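Local coordinates for putative membrane transport protein (Vibrio parahaemolyticus RIMD 2210633, PDB 3CK6) that probably acts as a zinc-proton symporter of the CorA family that mediates zinc uptake, its cytoplasmic domain assembling into a funnel-shaped homopentamer, at residues Y34-L39 and R44-D49; R54-H59 and N76-L81; A175-L180 and G231-F236. The protein carries 1 engineered substitution. All coordinates share one frame; numbering follows the deposited sequence.

Interaction 1: residues Y34-L39 and R44-D49; sequences YHCERL and RGWLED. Engineered in segment 44-49: Gly45 (natural residue Ser).
Tyr34 and Cys36 meet Trp46 in a buried aromatic and sulfur-aromatic contact that seats helix 43-49 on one face of the mixed beta sheet of the CorA-like cytoplasmic domain. Both strand residues send their CB toward the helix, two positions apart on strand 32-37. A chi1 of -177° sets CG of Trp46 opposite the backbone N, carrying the six-membered ring out from the helix toward the strand. There the far corner of the indole comes over one face of the Tyr34 ring, CZ2 of Trp46 standing 4.0 Å from CD1 of Tyr34. The two ring planes are inclined at 59°, an oblique pairing with the centroids 5.5 Å apart.

The polar ends of both rings are held elsewhere: Tyr34 OH bonds to the backbone N of Gln29, and Trp46 NE1 to the backbone O of Glu26. His10 stacks on Tyr34, and Phe6 meets the indole, so the pair belongs to a wider aromatic cluster. Cys36 completes the contact from the next position on this side of the strand. Its thiol approaches the indole obliquely, SG of Cys36 lying 4.2 Å from CZ3 of Trp46.

Interaction 2: residues R54-H59 and N76-L81; sequences RATVDH and NFMLIL
Met78, a selenomethionine in this crystal, reaches from strand 77-83 to Thr56 and His59 of helix 54-60, forming a buried helix-on-sheet contact. The helix and strand segments run nearly parallel, at 9°, with their axes 10.8 Å apart. Met78 bridges this gap with a side chain extended through chi1 and chi2 and then turned at its last torsion (chi3 -61°), which brings the terminal methyl against the helix.

That methyl marks the tight part of the contact. CE of Met78 lies 3.3 Å from the carbonyl O of Thr56 and only 3.4 Å from CG2 of Thr56, closer than usual for two carbons. The two side chains run alongside each other with their ends pointing opposite ways. One turn further along the helix, His59 offers the edge of its imidazole to the selenium: ND1 of His59 is 3.8 Å from SE of Met78, close to the ring plane. Packing eases toward Ile80, whose CD1 comes no nearer than 4.2 Å to ND1 of His59. No hydrogen bond joins the two segments. The outer flank of the helix differs in character, since Arg54 is exposed and Ala55 and Asp58 are partly so.

A neighbouring subunit also borders this helix: Phe214 of that subunit stacks on the His59 ring and packs on Thr56. Within the chain, Leu101 of strand 96-103 touches both Thr56 and Met78, while His70 of strand 68-71 meets the His59 ring. On the other face of the sheet, Phe77, Leu79 and Leu81 pack against helix 134-161 and helix 173-199, so strand 77-83 is sandwiched between helix 54-60 and these two long helices.

Interaction 3: residues A175-L180 and G231-F236; sequences AAQKAL and GEVALF
The two helical segments run in opposite senses and come closest at Gln177 and Val233, whose CA atoms are 6.7 Å apart. They belong to helix 173-199 and helix 209-246, long antiparallel helices in the helical part of the CorA-like cytoplasmic domain.

Val233 carries the contact, pointing its CB at helix 173-199 and dividing its two methyls between residues three positions apart. With chi1 at 177°, CG1 of Val233 extends away from its own backbone N and rests on the aliphatic base of Gln177, 3.8 Å from CG of Gln177 and 3.9 Å from CB of Gln177. The Gln177 chain bends about its CB-CG bond, and these methylene carbons rather than the amide do the touching. The Gln177 and Val233 side chains are inclined to one another, whereas Leu180 and Val233 meet end to end.

Helix 134-161 adds a third wall through Leu153, which touches Leu180, and Leu160, which touches Ala176. The contact also borders subunit interfaces: Leu235 of a neighbouring subunit packs on Gln177, and Ile181 of another packs on Glu232. No hydrogen bond crosses between the segments, and the second methyl of Val233 makes a looser apolar contact, its CG2 lying 4.2 Å from CD1 of Leu180.

How the interactions relate
Interactions 1 and 2 are neighbours, their centres 12 Å apart, and place the consecutive helices 43-49 and 54-60 on the same sheet. The helices are joined directly by a salt bridge, Arg44 NH2 to Asp58 OD1 at 2.8 Å, and by apolar packing in which Leu47 CB lies 3.8 Å from Val57 CG2. Interaction 3 lies on the opposite side of the chain's centre, about 40 Å from interaction 1 and 34 Å from interaction 2 between centres, and touches neither. Helix 173-199 nevertheless spans part of this separation, packing on strand 77-83 near interaction 2. Interactions 2 and 3 also border the same neighbouring subunit of the pentamer, whereas interaction 1 is internal to its chain.

Interaction 1: residues Y34-L39 and R44-D49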
ATOM      1  N   TYR E  34      -5.812   4.193 -39.116  1.00 26.00           N
ATOM      2  CA  TYR E  34      -5.668   2.914 -39.788  1.00 26.04           C
ATOM      3  C   TYR E  34      -6.078   1.838 -38.779  1.00 26.27           C
ATOM      4  O   TYR E  34      -5.439   1.682 -37.737  1.00 27.25           O
ATOM      5  CB  TYR E  34      -4.216   2.701 -40.223  1.00 25.84           C
ATOM      6  CG  TYR E  34      -3.675   3.842 -41.065  1.00 26.07           C
ATOM      7  CD1 TYR E  34      -3.762   3.803 -42.464  1.00 25.90           C
ATOM      8  CD2 TYR E  34      -3.127   4.980 -40.471  1.00 26.58           C
ATOM      9  CE1 TYR E  34      -3.303   4.863 -43.249  1.00 24.40           C
ATOM     10  CE2 TYR E  34      -2.674   6.044 -41.252  1.00 26.55           C
ATOM     11  CZ  TYR E  34      -2.753   5.967 -42.639  1.00 25.21           C
ATOM     12  OH  TYR E  34      -2.313   7.040 -43.404  1.00 27.84           O
ATOM     13  N   HIS E  35      -7.151   1.111 -39.070  1.00 26.15           N
ATOM     14  CA  HIS E  35      -7.574   0.008 -38.213  1.00 26.55           C
ATOM     15  C   HIS E  35      -7.158  -1.288 -38.904  1.00 26.57           C
ATOM     16  O   HIS E  35      -7.515  -1.494 -40.071  1.00 26.49           O
ATOM     17  CB  HIS E  35      -9.093   0.045 -38.028  1.00 26.84           C
ATOM     18  CG  HIS E  35      -9.591  -0.888 -36.977  1.00 26.43           C
ATOM     19  ND1 HIS E  35      -9.081  -0.902 -35.700  1.00 26.35           N
ATOM     20  CD2 HIS E  35     -10.583  -1.812 -37.003  1.00 27.93           C
ATOM     21  CE1 HIS E  35      -9.721  -1.815 -34.988  1.00 28.32           C
ATOM     22  NE2 HIS E  35     -10.637  -2.378 -35.754  1.00 27.69           N
ATOM     23  N   CYS E  36      -6.394  -2.134 -38.205  1.00 26.19           N
ATOM     24  CA  CYS E  36      -5.712  -3.289 -38.831  1.00 26.91           C
ATOM     25  C   CYS E  36      -5.890  -4.632 -38.111  1.00 27.43           C
ATOM     26  O   CYS E  36      -6.138  -4.672 -36.908  1.00 26.57           O
ATOM     27  CB  CYS E  36      -4.211  -3.035 -38.955  1.00 26.72           C
ATOM     28  SG  CYS E  36      -3.811  -1.438 -39.701  1.00 30.07           S
ATOM     29  N   GLU E  37      -5.741  -5.711 -38.885  1.00 27.78           N
ATOM     30  CA  GLU E  37      -5.678  -7.077 -38.368  1.00 29.62           C
ATOM     31  C   GLU E  37      -4.270  -7.364 -37.832  1.00 30.11           C
ATOM     32  O   GLU E  37      -3.303  -7.381 -38.580  1.00 30.14           O
ATOM     33  CB  GLU E  37      -6.052  -8.094 -39.457  1.00 29.65           C
ATOM     34  CG  GLU E  37      -7.477  -7.950 -40.024  1.00 31.12           C
ATOM     35  CD  GLU E  37      -8.567  -8.565 -39.144  1.00 34.28           C
ATOM     36  OE1 GLU E  37      -8.344  -8.717 -37.920  1.00 34.16           O
ATOM     37  OE2 GLU E  37      -9.653  -8.896 -39.684  1.00 32.33           O
ATOM     38  N   ARG E  38      -4.166  -7.570 -36.527  1.00 30.45           N
ATOM     39  CA  ARG E  38      -2.874  -7.782 -35.894  1.00 31.72           C
ATOM     40  C   ARG E  38      -2.185  -9.080 -36.346  1.00 32.16           C
ATOM     41  O   ARG E  38      -0.953  -9.136 -36.396  1.00 32.89           O
ATOM     42  CB  ARG E  38      -3.023  -7.744 -34.371  1.00 31.96           C
ATOM     43  CG  ARG E  38      -1.739  -7.952 -33.585  1.00 33.69           C
ATOM     44  CD  ARG E  38      -1.849  -7.384 -32.173  1.00 33.19           C
ATOM     45  NE  ARG E  38      -2.739  -8.196 -31.338  1.00 34.88           N
ATOM     46  CZ  ARG E  38      -3.909  -7.777 -30.859  1.00 34.87           C
ATOM     47  NH1 ARG E  38      -4.630  -8.607 -30.114  1.00 36.07           N
ATOM     48  NH2 ARG E  38      -4.362  -6.540 -31.127  1.00 30.04           N
ATOM     49  N   LEU E  39      -2.970 -10.100 -36.696  1.00 32.72           N
ATOM     50  CA  LEU E  39      -2.420 -11.419 -37.046  1.00 33.84           C
ATOM     51  C   LEU E  39      -2.150 -11.650 -38.524  1.00 33.96           C
ATOM     52  O   LEU E  39      -1.709 -12.719 -38.918  1.00 35.00           O
ATOM     53  CB  LEU E  39      -3.306 -12.552 -36.491  1.00 33.99           C
ATOM     54  CG  LEU E  39      -3.410 -12.626 -34.965  1.00 36.18           C
ATOM     55  CD1 LEU E  39      -4.294 -13.796 -34.535  1.00 38.45           C
ATOM     56  CD2 LEU E  39      -2.033 -12.719 -34.300  1.00 37.08           C
ATOM     57  N   ARG E  44       3.366  -6.498 -40.170  1.00 27.35           N
ATOM     58  CA  ARG E  44       4.726  -6.177 -39.754  1.00 28.29           C
ATOM     59  C   ARG E  44       5.516  -5.450 -40.850  1.00 27.94           C
ATOM     60  O   ARG E  44       6.241  -4.490 -40.566  1.00 27.71           O
ATOM     61  CB  ARG E  44       5.498  -7.434 -39.323  1.00 28.70           C
ATOM     62  CG  ARG E  44       6.971  -7.152 -39.039  1.00 29.56           C
ATOM     63  CD  ARG E  44       7.701  -8.401 -38.575  1.00 31.90           C
ATOM     64  NE  ARG E  44       7.276  -8.828 -37.246  1.00 32.06           N
ATOM     65  CZ  ARG E  44       7.780  -8.365 -36.101  1.00 33.31           C
ATOM     66  NH1 ARG E  44       7.327  -8.853 -34.947  1.00 30.97           N
ATOM     67  NH2 ARG E  44       8.731  -7.419 -36.111  1.00 31.84           N
ATOM     68  N   GLY E  45       5.401  -5.927 -42.091  1.00 27.96           N
ATOM     69  CA  GLY E  45       6.140  -5.337 -43.211  1.00 27.68           C
ATOM     70  C   GLY E  45       5.736  -3.893 -43.435  1.00 28.24           C
ATOM     71  O   GLY E  45       6.588  -3.002 -43.615  1.00 28.01           O
ATOM     72  N   TRP E  46       4.426  -3.664 -43.420  1.00 27.18           N
ATOM     73  CA  TRP E  46       3.875  -2.326 -43.564  1.00 27.95           C
ATOM     74  C   TRP E  46       4.389  -1.376 -42.481  1.00 27.62           C
ATOM     75  O   TRP E  46       4.844  -0.272 -42.788  1.00 27.35           O
ATOM     76  CB  TRP E  46       2.355  -2.404 -43.536  1.00 27.14           C
ATOM     77  CG  TRP E  46       1.656  -1.123 -43.752  1.00 27.56           C
ATOM     78  CD1 TRP E  46       1.576  -0.406 -44.916  1.00 27.95           C
ATOM     79  CD2 TRP E  46       0.896  -0.402 -42.780  1.00 27.47           C
ATOM     80  NE1 TRP E  46       0.820   0.731 -44.716  1.00 28.33           N
ATOM     81  CE2 TRP E  46       0.394   0.759 -43.415  1.00 27.52           C
ATOM     82  CE3 TRP E  46       0.599  -0.618 -41.426  1.00 28.63           C
ATOM     83  CZ2 TRP E  46      -0.409   1.680 -42.752  1.00 25.60           C
ATOM     84  CZ3 TRP E  46      -0.193   0.308 -40.761  1.00 27.57           C
ATOM     85  CH2 TRP E  46      -0.674   1.458 -41.431  1.00 26.98           C
ATOM     86  N   LEU E  47       4.337  -1.822 -41.227  1.00 28.07           N
ATOM     87  CA  LEU E  47       4.794  -1.004 -40.086  1.00 28.39           C
ATOM     88  C   LEU E  47       6.281  -0.638 -40.197  1.00 28.74           C
ATOM     89  O   LEU E  47       6.669   0.526 -40.010  1.00 27.81           O
ATOM     90  CB  LEU E  47       4.506  -1.735 -38.764  1.00 28.51           C
ATOM     91  CG  LEU E  47       3.026  -1.808 -38.358  1.00 29.26           C
ATOM     92  CD1 LEU E  47       2.824  -2.749 -37.200  1.00 30.30           C
ATOM     93  CD2 LEU E  47       2.466  -0.427 -38.012  1.00 29.81           C
ATOM     94  N   GLU E  48       7.102  -1.632 -40.533  1.00 29.44           N
ATOM     95  CA  GLU E  48       8.537  -1.409 -40.719  1.00 31.02           C
ATOM     96  C   GLU E  48       8.861  -0.572 -41.960  1.00 31.06           C
ATOM     97  O   GLU E  48       9.726   0.307 -41.899  1.00 30.45           O
ATOM     98  CB  GLU E  48       9.313  -2.729 -40.687  1.00 31.02           C
ATOM     99  CG  GLU E  48       9.306  -3.331 -39.279  1.00 32.76           C
ATOM    100  CD  GLU E  48       9.950  -4.713 -39.187  1.00 33.38           C
ATOM    101  OE1 GLU E  48       9.857  -5.318 -38.096  1.00 38.44           O
ATOM    102  OE2 GLU E  48      10.529  -5.190 -40.182  1.00 37.04           O
ATOM    103  N   ASP E  49       8.149  -0.810 -43.062  1.00 31.45           N
ATOM    104  CA  ASP E  49       8.285   0.034 -44.255  1.00 32.04           C
ATOM    105  C   ASP E  49       8.019   1.505 -43.927  1.00 31.87           C
ATOM    106  O   ASP E  49       8.621   2.402 -44.523  1.00 32.20           O
ATOM    107  CB  ASP E  49       7.322  -0.422 -45.364  1.00 32.44           C
ATOM    108  CG  ASP E  49       7.848  -1.620 -46.170  1.00 34.02           C
ATOM    109  OD1 ASP E  49       9.035  -2.027 -46.043  1.00 33.89           O
ATOM    110  OD2 ASP E  49       7.040  -2.162 -46.952  1.00 35.03           O
TER

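Interaction 2: residues R54-H59 and N76-L81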
ATOM      1  N   ARG E  54      11.655  -1.780 -35.077  1.00 31.31           N
ATOM      2  CA  ARG E  54      11.498  -3.224 -34.949  1.00 32.24           C
ATOM      3  C   ARG E  54      10.970  -3.703 -33.597  1.00 31.51           C
ATOM      4  O   ARG E  54      10.051  -4.516 -33.558  1.00 30.67           O
ATOM      5  CB  ARG E  54      12.835  -3.904 -35.252  1.00 32.99           C
ATOM      6  CG  ARG E  54      12.910  -5.387 -34.942  1.00 36.89           C
ATOM      7  CD  ARG E  54      12.422  -6.213 -36.120  1.00 43.37           C
ATOM      8  NE  ARG E  54      13.359  -7.285 -36.462  1.00 46.81           N
ATOM      9  CZ  ARG E  54      14.263  -7.208 -37.441  1.00 49.26           C
ATOM     10  NH1 ARG E  54      15.072  -8.237 -37.676  1.00 49.53           N
ATOM     11  NH2 ARG E  54      14.359  -6.108 -38.188  1.00 50.03           N
ATOM     12  N   ALA E  55      11.563  -3.213 -32.509  1.00 31.23           N
ATOM     13  CA  ALA E  55      11.199  -3.660 -31.161  1.00 31.18           C
ATOM     14  C   ALA E  55       9.805  -3.186 -30.732  1.00 30.89           C
ATOM     15  O   ALA E  55       9.101  -3.884 -29.981  1.00 31.02           O
ATOM     16  CB  ALA E  55      12.250  -3.232 -30.155  1.00 31.43           C
ATOM     17  N   THR E  56       9.420  -2.015 -31.229  1.00 30.24           N
ATOM     18  CA  THR E  56       8.079  -1.448 -31.038  1.00 30.45           C
ATOM     19  C   THR E  56       7.063  -2.289 -31.789  1.00 29.88           C
ATOM     20  O   THR E  56       6.016  -2.640 -31.233  1.00 29.60           O
ATOM     21  CB  THR E  56       8.013   0.014 -31.498  1.00 30.42           C
ATOM     22  OG1 THR E  56       9.000   0.778 -30.793  1.00 33.68           O
ATOM     23  CG2 THR E  56       6.641   0.620 -31.267  1.00 29.97           C
ATOM     24  N   VAL E  57       7.392  -2.652 -33.028  1.00 30.30           N
ATOM     25  CA  VAL E  57       6.573  -3.601 -33.778  1.00 30.82           C
ATOM     26  C   VAL E  57       6.460  -4.951 -33.021  1.00 30.99           C
ATOM     27  O   VAL E  57       5.352  -5.471 -32.848  1.00 31.11           O
ATOM     28  CB  VAL E  57       7.100  -3.808 -35.229  1.00 31.23           C
ATOM     29  CG1 VAL E  57       6.283  -4.865 -35.942  1.00 30.03           C
ATOM     30  CG2 VAL E  57       7.036  -2.487 -36.017  1.00 31.29           C
ATOM     31  N   ASP E  58       7.599  -5.497 -32.573  1.00 31.20           N
ATOM     32  CA  ASP E  58       7.619  -6.748 -31.775  1.00 31.55           C
ATOM     33  C   ASP E  58       6.671  -6.633 -30.584  1.00 31.13           C
ATOM     34  O   ASP E  58       5.894  -7.558 -30.302  1.00 30.90           O
ATOM     35  CB  ASP E  58       9.019  -7.040 -31.218  1.00 31.49           C
ATOM     36  CG  ASP E  58      10.036  -7.450 -32.285  1.00 34.06           C
ATOM     37  OD1 ASP E  58       9.681  -7.701 -33.465  1.00 36.51           O
ATOM     38  OD2 ASP E  58      11.231  -7.534 -31.916  1.00 37.87           O
ATOM     39  N   HIS E  59       6.735  -5.509 -29.863  1.00 30.70           N
ATOM     40  CA  HIS E  59       5.868  -5.365 -28.694  1.00 30.96           C
ATOM     41  C   HIS E  59       4.408  -5.267 -29.100  1.00 31.05           C
ATOM     42  O   HIS E  59       3.539  -5.911 -28.483  1.00 30.25           O
ATOM     43  CB  HIS E  59       6.267  -4.204 -27.777  1.00 31.46           C
ATOM     44  CG  HIS E  59       5.825  -4.390 -26.348  1.00 31.64           C
ATOM     45  ND1 HIS E  59       4.935  -3.540 -25.723  1.00 35.26           N
ATOM     46  CD2 HIS E  59       6.151  -5.329 -25.431  1.00 30.95           C
ATOM     47  CE1 HIS E  59       4.739  -3.945 -24.479  1.00 32.59           C
ATOM     48  NE2 HIS E  59       5.471  -5.024 -24.275  1.00 33.68           N
ATOM     49  N   ASN E  76       5.202  10.334 -30.216  1.00 28.04           N
ATOM     50  CA  ASN E  76       4.643   8.997 -30.426  1.00 26.41           C
ATOM     51  C   ASN E  76       4.416   8.259 -29.123  1.00 25.97           C
ATOM     52  O   ASN E  76       5.082   8.518 -28.103  1.00 25.27           O
ATOM     53  CB  ASN E  76       5.549   8.138 -31.337  1.00 26.03           C
ATOM     54  CG  ASN E  76       5.920   8.859 -32.636  1.00 26.17           C
ATOM     55  OD1 ASN E  76       5.130   9.626 -33.172  1.00 26.34           O
ATOM     56  ND2 ASN E  76       7.127   8.622 -33.126  1.00 23.26           N
ATOM     57  N   PHE E  77       3.460   7.348 -29.164  1.00 25.14           N
ATOM     58  CA  PHE E  77       3.251   6.450 -28.034  1.00 25.00           C
ATOM     59  C   PHE E  77       2.569   5.177 -28.462  1.00 24.77           C
ATOM     60  O   PHE E  77       2.039   5.083 -29.585  1.00 24.11           O
ATOM     61  CB  PHE E  77       2.479   7.142 -26.878  1.00 24.34           C
ATOM     62  CG  PHE E  77       1.051   7.528 -27.199  1.00 24.79           C
ATOM     63  CD1 PHE E  77       0.030   6.567 -27.245  1.00 26.01           C
ATOM     64  CD2 PHE E  77       0.712   8.874 -27.365  1.00 25.78           C
ATOM     65  CE1 PHE E  77      -1.318   6.943 -27.507  1.00 27.29           C
ATOM     66  CE2 PHE E  77      -0.626   9.259 -27.621  1.00 26.03           C
ATOM     67  CZ  PHE E  77      -1.636   8.310 -27.697  1.00 22.08           C
HETATM   68  N   MSE E  78       2.595   4.194 -27.562  1.00 24.97           N
HETATM   69  CA  MSE E  78       1.761   2.993 -27.703  1.00 27.02           C
HETATM   70  C   MSE E  78       0.813   2.935 -26.539  1.00 25.65           C
HETATM   71  O   MSE E  78       1.230   3.136 -25.402  1.00 25.55           O
HETATM   72  CB  MSE E  78       2.604   1.719 -27.702  1.00 25.46           C
HETATM   73  CG  MSE E  78       1.790   0.407 -27.912  1.00 29.21           C
HETATM   74 SE   MSE E  78       3.023  -1.141 -27.962  0.80 32.33          SE
HETATM   75  CE  MSE E  78       4.044  -0.647 -29.443  1.00 30.76           C
ATOM     76  N   LEU E  79      -0.446   2.625 -26.830  1.00 25.94           N
ATOM     77  CA  LEU E  79      -1.459   2.377 -25.815  1.00 25.53           C
ATOM     78  C   LEU E  79      -2.132   1.028 -26.058  1.00 26.08           C
ATOM     79  O   LEU E  79      -2.684   0.756 -27.130  1.00 26.46           O
ATOM     80  CB  LEU E  79      -2.531   3.473 -25.826  1.00 24.99           C
ATOM     81  CG  LEU E  79      -3.624   3.383 -24.768  1.00 24.02           C
ATOM     82  CD1 LEU E  79      -3.060   3.569 -23.344  1.00 24.70           C
ATOM     83  CD2 LEU E  79      -4.693   4.424 -25.074  1.00 29.59           C
ATOM     84  N   ILE E  80      -2.088   0.193 -25.035  1.00 25.88           N
ATOM     85  CA  ILE E  80      -2.702  -1.117 -25.098  1.00 26.43           C
ATOM     86  C   ILE E  80      -3.859  -1.181 -24.138  1.00 26.79           C
ATOM     87  O   ILE E  80      -3.707  -0.794 -22.983  1.00 28.17           O
ATOM     88  CB  ILE E  80      -1.643  -2.232 -24.804  1.00 25.48           C
ATOM     89  CG1 ILE E  80      -0.547  -2.168 -25.879  1.00 26.49           C
ATOM     90  CG2 ILE E  80      -2.324  -3.624 -24.707  1.00 26.59           C
ATOM     91  CD1 ILE E  80       0.722  -2.998 -25.593  1.00 27.50           C
ATOM     92  N   LEU E  81      -4.998  -1.711 -24.614  1.00 27.33           N
ATOM     93  CA  LEU E  81      -6.232  -1.797 -23.854  1.00 27.67           C
ATOM     94  C   LEU E  81      -6.922  -3.135 -24.064  1.00 27.18           C
ATOM     95  O   LEU E  81      -6.621  -3.860 -25.005  1.00 27.89           O
ATOM     96  CB  LEU E  81      -7.210  -0.681 -24.265  1.00 27.57           C
ATOM     97  CG  LEU E  81      -6.684   0.755 -24.122  1.00 27.73           C
ATOM     98  CD1 LEU E  81      -7.667   1.687 -24.795  1.00 27.46           C
ATOM     99  CD2 LEU E  81      -6.451   1.166 -22.641  1.00 28.40           C
TER

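Interaction 3: residues A175-L180 and G231-F236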
ATOM      1  N   ALA E 175     -19.198 -19.178 -10.752  1.00 37.84           N
ATOM      2  CA  ALA E 175     -19.115 -18.673 -12.127  1.00 36.50           C
ATOM      3  C   ALA E 175     -18.874 -17.166 -12.142  1.00 35.25           C
ATOM      4  O   ALA E 175     -18.053 -16.679 -12.919  1.00 35.45           O
ATOM      5  CB  ALA E 175     -20.370 -19.009 -12.903  1.00 36.25           C
ATOM      6  N   ALA E 176     -19.587 -16.442 -11.280  1.00 33.72           N
ATOM      7  CA  ALA E 176     -19.480 -14.983 -11.218  1.00 32.90           C
ATOM      8  C   ALA E 176     -18.089 -14.522 -10.785  1.00 32.17           C
ATOM      9  O   ALA E 176     -17.520 -13.614 -11.379  1.00 31.58           O
ATOM     10  CB  ALA E 176     -20.540 -14.412 -10.299  1.00 32.86           C
ATOM     11  N   GLN E 177     -17.548 -15.164  -9.760  1.00 32.19           N
ATOM     12  CA  GLN E 177     -16.228 -14.818  -9.263  1.00 32.84           C
ATOM     13  C   GLN E 177     -15.119 -15.095 -10.278  1.00 31.89           C
ATOM     14  O   GLN E 177     -14.180 -14.308 -10.388  1.00 31.62           O
ATOM     15  CB  GLN E 177     -15.920 -15.535  -7.955  1.00 33.40           C
ATOM     16  CG  GLN E 177     -15.197 -14.601  -6.956  1.00 37.68           C
ATOM     17  CD  GLN E 177     -13.957 -15.231  -6.346  1.00 43.61           C
ATOM     18  OE1 GLN E 177     -12.909 -14.574  -6.212  1.00 45.55           O
ATOM     19  NE2 GLN E 177     -14.062 -16.511  -5.979  1.00 44.58           N
ATOM     20  N   LYS E 178     -15.225 -16.223 -10.990  1.00 31.89           N
ATOM     21  CA  LYS E 178     -14.304 -16.526 -12.081  1.00 31.88           C
ATOM     22  C   LYS E 178     -14.335 -15.413 -13.128  1.00 31.00           C
ATOM     23  O   LYS E 178     -13.289 -14.982 -13.624  1.00 30.44           O
ATOM     24  CB  LYS E 178     -14.625 -17.882 -12.731  1.00 32.26           C
ATOM     25  CG  LYS E 178     -13.847 -18.165 -14.044  1.00 36.67           C
ATOM     26  CD  LYS E 178     -12.306 -18.224 -13.871  1.00 40.49           C
ATOM     27  CE  LYS E 178     -11.815 -19.615 -13.456  1.00 41.99           C
ATOM     28  NZ  LYS E 178     -11.897 -20.627 -14.557  1.00 43.20           N
ATOM     29  N   ALA E 179     -15.541 -14.968 -13.469  1.00 30.49           N
ATOM     30  CA  ALA E 179     -15.707 -13.893 -14.431  1.00 29.91           C
ATOM     31  C   ALA E 179     -15.062 -12.610 -13.930  1.00 29.41           C
ATOM     32  O   ALA E 179     -14.331 -11.959 -14.671  1.00 29.22           O
ATOM     33  CB  ALA E 179     -17.181 -13.692 -14.740  1.00 30.64           C
ATOM     34  N   LEU E 180     -15.301 -12.279 -12.660  1.00 29.18           N
ATOM     35  CA  LEU E 180     -14.781 -11.061 -12.041  1.00 28.55           C
ATOM     36  C   LEU E 180     -13.262 -11.057 -11.936  1.00 28.14           C
ATOM     37  O   LEU E 180     -12.659 -10.074 -12.324  1.00 27.39           O
ATOM     38  CB  LEU E 180     -15.414 -10.801 -10.667  1.00 28.57           C
ATOM     39  CG  LEU E 180     -16.897 -10.407 -10.630  1.00 29.07           C
ATOM     40  CD1 LEU E 180     -17.501 -10.701  -9.250  1.00 28.53           C
ATOM     41  CD2 LEU E 180     -17.042  -8.918 -10.993  1.00 27.09           C
ATOM     42  N   GLY E 231     -16.688  -8.648  -3.207  1.00 26.17           N
ATOM     43  CA  GLY E 231     -17.070  -8.627  -1.792  1.00 26.13           C
ATOM     44  C   GLY E 231     -18.428  -9.258  -1.539  1.00 26.53           C
ATOM     45  O   GLY E 231     -18.613  -9.959  -0.552  1.00 26.34           O
ATOM     46  N   GLU E 232     -19.377  -9.016  -2.441  1.00 26.55           N
ATOM     47  CA  GLU E 232     -20.677  -9.689  -2.399  1.00 26.78           C
ATOM     48  C   GLU E 232     -20.604 -11.209  -2.637  1.00 26.81           C
ATOM     49  O   GLU E 232     -21.410 -11.947  -2.084  1.00 26.05           O
ATOM     50  CB  GLU E 232     -21.612  -9.090  -3.428  1.00 26.84           C
ATOM     51  CG  GLU E 232     -22.112  -7.715  -3.061  1.00 29.53           C
ATOM     52  CD  GLU E 232     -23.282  -7.315  -3.919  1.00 34.00           C
ATOM     53  OE1 GLU E 232     -24.419  -7.390  -3.422  1.00 33.80           O
ATOM     54  OE2 GLU E 232     -23.060  -6.946  -5.099  1.00 36.83           O
ATOM     55  N   VAL E 233     -19.677 -11.667  -3.472  1.00 27.39           N
ATOM     56  CA  VAL E 233     -19.546 -13.117  -3.693  1.00 28.65           C
ATOM     57  C   VAL E 233     -19.009 -13.818  -2.444  1.00 29.10           C
ATOM     58  O   VAL E 233     -19.520 -14.872  -2.045  1.00 30.01           O
ATOM     59  CB  VAL E 233     -18.667 -13.458  -4.926  1.00 28.24           C
ATOM     60  CG1 VAL E 233     -18.510 -14.965  -5.046  1.00 29.42           C
ATOM     61  CG2 VAL E 233     -19.288 -12.904  -6.204  1.00 28.06           C
ATOM     62  N   ALA E 234     -17.978 -13.230  -1.840  1.00 30.42           N
ATOM     63  CA  ALA E 234     -17.420 -13.697  -0.562  1.00 31.39           C
ATOM     64  C   ALA E 234     -18.467 -13.774   0.556  1.00 32.07           C
ATOM     65  O   ALA E 234     -18.474 -14.730   1.355  1.00 32.40           O
ATOM     66  CB  ALA E 234     -16.232 -12.821  -0.145  1.00 31.39           C
ATOM     67  N   LEU E 235     -19.370 -12.794   0.599  1.00 32.74           N
ATOM     68  CA  LEU E 235     -20.425 -12.773   1.606  1.00 33.44           C
ATOM     69  C   LEU E 235     -21.479 -13.848   1.357  1.00 33.62           C
ATOM     70  O   LEU E 235     -21.973 -14.460   2.311  1.00 33.68           O
ATOM     71  CB  LEU E 235     -21.081 -11.387   1.718  1.00 33.40           C
ATOM     72  CG  LEU E 235     -22.253 -11.171   2.699  1.00 33.89           C
ATOM     73  CD1 LEU E 235     -21.981 -11.682   4.104  1.00 35.21           C
ATOM     74  CD2 LEU E 235     -22.542  -9.685   2.759  1.00 34.19           C
ATOM     75  N   PHE E 236     -21.837 -14.069   0.094  1.00 33.95           N
ATOM     76  CA  PHE E 236     -22.776 -15.140  -0.220  1.00 34.93           C
ATOM     77  C   PHE E 236     -22.187 -16.513   0.114  1.00 35.54           C
ATOM     78  O   PHE E 236     -22.917 -17.408   0.521  1.00 34.67           O
ATOM     79  CB  PHE E 236     -23.279 -15.073  -1.665  1.00 35.33           C
ATOM     80  CG  PHE E 236     -24.421 -16.022  -1.947  1.00 36.82           C
ATOM     81  CD1 PHE E 236     -25.605 -15.959  -1.198  1.00 37.48           C
ATOM     82  CD2 PHE E 236     -24.316 -16.990  -2.950  1.00 37.79           C
ATOM     83  CE1 PHE E 236     -26.653 -16.845  -1.444  1.00 37.84           C
ATOM     84  CE2 PHE E 236     -25.370 -17.876  -3.210  1.00 37.02           C
ATOM     85  CZ  PHE E 236     -26.534 -17.807  -2.455  1.00 37.09           C
TER